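Local coordinates for protein antigen TpF1 (Treponema pallidum, PDB 2FJC) that binds ferric iron as a mini-ferritin of the Dps family and may play a structural role in the outer membrane, at residues 48-51 and 52-56. Sequence-based numbering, arbitrary orientation.
Sequences HELL and EEYYV
Leu50 and Tyr54 meet one turn apart on helix 44-71, one of the long helices of the ferritin-like four-helix bundle, in an i to i+4 aliphatic-aromatic contact. Leu50 CD1 lies 4.0 Å from the centroid of the Tyr54 ring and 28° off its normal, which identifies a CH-pi contact over the face. The nearest ring atom is CZ, 3.6 Å from Leu50 CD1, and both methyls of Leu50 also approach the phenol oxygen, so the leucine packs against the outer half of the ring. Tyr54 CG stands beside its own backbone N and anti to the carbonyl carbon (chi1 -73°), a torsion that lays the ring back along the preceding turn. The inner part of the ring rests over Leu50 O, which is 3.5 Å from Tyr54 CG. Leu51 adds a looser apolar touch, its CD1 reaching Tyr54 CD2 at 4.0 Å.

The backbone beneath is regular alpha-helix: four successive i to i+4 bonds link the turns, among them Tyr54 N to Leu50 O at 2.9 Å with an N-H...O angle of 159°. The bond from Glu52 N to His48 O is longer, 3.3 Å, and more bent. The carboxylates of Glu49 and Glu53 are not in contact; Glu49 forms a salt bridge with Lys45 of its own chain, Glu53 a long, weak ion pair with Lys45 of a third subunit.

On another side of the helix, the Tyr55 side chain stacks on His33 and is about 4 Å from a bound iron(III) ion. The iron-binding residues Asp63 and Glu67 of a second subunit pack against Tyr55 and His48, respectively, consistent with the inter-subunit iron sites of Dps proteins. Tyr54 packs against Leu32 on helix 8-38, Ala146 and Leu150 on helix 130-154, and Phe110 of helix 99-127 edge-to-face.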
loop_
_atom_site.group_PDB
_atom_site.type_symbol
_atom_site.label_atom_id
_atom_site.label_comp_id
_atom_site.label_asym_id
_atom_site.label_seq_id
_atom_site.Cartn_x
_atom_site.Cartn_y
_atom_site.Cartn_z
ATOM N N HIS B 48 -0.895 -18.203 -21.012
ATOM C CA HIS B 48 0.489 -18.130 -20.559
ATOM C C HIS B 48 0.473 -17.702 -19.084
ATOM O O HIS B 48 1.151 -18.285 -18.240
ATOM C CB HIS B 48 1.232 -17.081 -21.404
ATOM C CG HIS B 48 2.673 -16.899 -21.042
ATOM N ND1 HIS B 48 3.636 -17.842 -21.328
ATOM C CD2 HIS B 48 3.322 -15.862 -20.459
ATOM C CE1 HIS B 48 4.819 -17.393 -20.939
ATOM N NE2 HIS B 48 4.657 -16.194 -20.407
ATOM N N GLU B 49 -0.314 -16.680 -18.783
ATOM C CA GLU B 49 -0.423 -16.168 -17.425
ATOM C C GLU B 49 -1.172 -17.117 -16.502
ATOM O O GLU B 49 -0.799 -17.273 -15.337
ATOM C CB GLU B 49 -1.104 -14.797 -17.434
ATOM C CG GLU B 49 -0.158 -13.660 -17.826
ATOM C CD GLU B 49 -0.885 -12.421 -18.337
ATOM O OE1 GLU B 49 -2.090 -12.257 -18.039
ATOM O OE2 GLU B 49 -0.241 -11.601 -19.034
ATOM N N LEU B 50 -2.226 -17.748 -17.013
ATOM C CA LEU B 50 -2.991 -18.689 -16.215
ATOM C C LEU B 50 -2.077 -19.840 -15.773
ATOM O O LEU B 50 -2.098 -20.257 -14.615
ATOM C CB LEU B 50 -4.161 -19.246 -17.020
ATOM C CG LEU B 50 -4.966 -20.373 -16.365
ATOM C CD1 LEU B 50 -5.650 -19.863 -15.132
ATOM C CD2 LEU B 50 -6.002 -20.897 -17.333
ATOM N N LEU B 51 -1.276 -20.340 -16.706
ATOM C CA LEU B 51 -0.359 -21.428 -16.427
ATOM C C LEU B 51 0.616 -21.047 -15.313
ATOM O O LEU B 51 0.978 -21.881 -14.470
ATOM C CB LEU B 51 0.409 -21.798 -17.703
ATOM C CG LEU B 51 -0.082 -22.945 -18.601
ATOM C CD1 LEU B 51 -1.348 -23.583 -18.043
ATOM C CD2 LEU B 51 -0.294 -22.429 -20.006
ATOM N N GLU B 52 1.050 -19.791 -15.310
ATOM C CA GLU B 52 1.966 -19.334 -14.279
ATOM C C GLU B 52 1.242 -19.335 -12.936
ATOM O O GLU B 52 1.795 -19.770 -11.932
ATOM C CB GLU B 52 2.494 -17.936 -14.597
ATOM C CG GLU B 52 3.328 -17.331 -13.478
ATOM C CD GLU B 52 3.997 -16.023 -13.878
ATOM O OE1 GLU B 52 3.354 -15.203 -14.570
ATOM O OE2 GLU B 52 5.166 -15.812 -13.488
ATOM N N GLU B 53 0.008 -18.844 -12.917
ATOM C CA GLU B 53 -0.771 -18.831 -11.680
ATOM C C GLU B 53 -0.801 -20.260 -11.157
ATOM O O GLU B 53 -0.601 -20.501 -9.967
ATOM C CB GLU B 53 -2.207 -18.368 -11.933
ATOM C CG GLU B 53 -2.407 -16.875 -12.004
ATOM C CD GLU B 53 -3.834 -16.499 -12.387
ATOM O OE1 GLU B 53 -4.794 -17.078 -11.808
ATOM O OE2 GLU B 53 -3.991 -15.617 -13.267
ATOM N N TYR B 54 -1.036 -21.204 -12.065
ATOM C CA TYR B 54 -1.096 -22.607 -11.698
ATOM C C TYR B 54 0.192 -23.135 -11.093
ATOM O O TYR B 54 0.166 -23.755 -10.026
ATOM C CB TYR B 54 -1.467 -23.481 -12.902
ATOM C CG TYR B 54 -2.918 -23.397 -13.339
ATOM C CD1 TYR B 54 -3.904 -22.863 -12.494
ATOM C CD2 TYR B 54 -3.318 -23.892 -14.583
ATOM C CE1 TYR B 54 -5.248 -22.824 -12.879
ATOM C CE2 TYR B 54 -4.662 -23.864 -14.973
ATOM C CZ TYR B 54 -5.615 -23.330 -14.120
ATOM O OH TYR B 54 -6.933 -23.303 -14.509
ATOM N N TYR B 55 1.324 -22.908 -11.751
ATOM C CA TYR B 55 2.541 -23.451 -11.183
ATOM C C TYR B 55 2.965 -22.749 -9.904
ATOM O O TYR B 55 3.666 -23.332 -9.085
ATOM C CB TYR B 55 3.682 -23.531 -12.226
ATOM C CG TYR B 55 4.280 -22.254 -12.806
ATOM C CD1 TYR B 55 4.937 -21.325 -11.996
ATOM C CD2 TYR B 55 4.314 -22.056 -14.194
ATOM C CE1 TYR B 55 5.624 -20.239 -12.552
ATOM C CE2 TYR B 55 4.992 -20.980 -14.758
ATOM C CZ TYR B 55 5.647 -20.078 -13.935
ATOM O OH TYR B 55 6.346 -19.034 -14.499
ATOM N N VAL B 56 2.524 -21.511 -9.718
ATOM C CA VAL B 56 2.841 -20.792 -8.492
ATOM C C VAL B 56 2.029 -21.480 -7.403
ATOM O O VAL B 56 2.525 -21.767 -6.319
ATOM C CB VAL B 56 2.430 -19.289 -8.580
ATOM C CG1 VAL B 56 2.330 -18.691 -7.182
ATOM C CG2 VAL B 56 3.458 -18.514 -9.427
#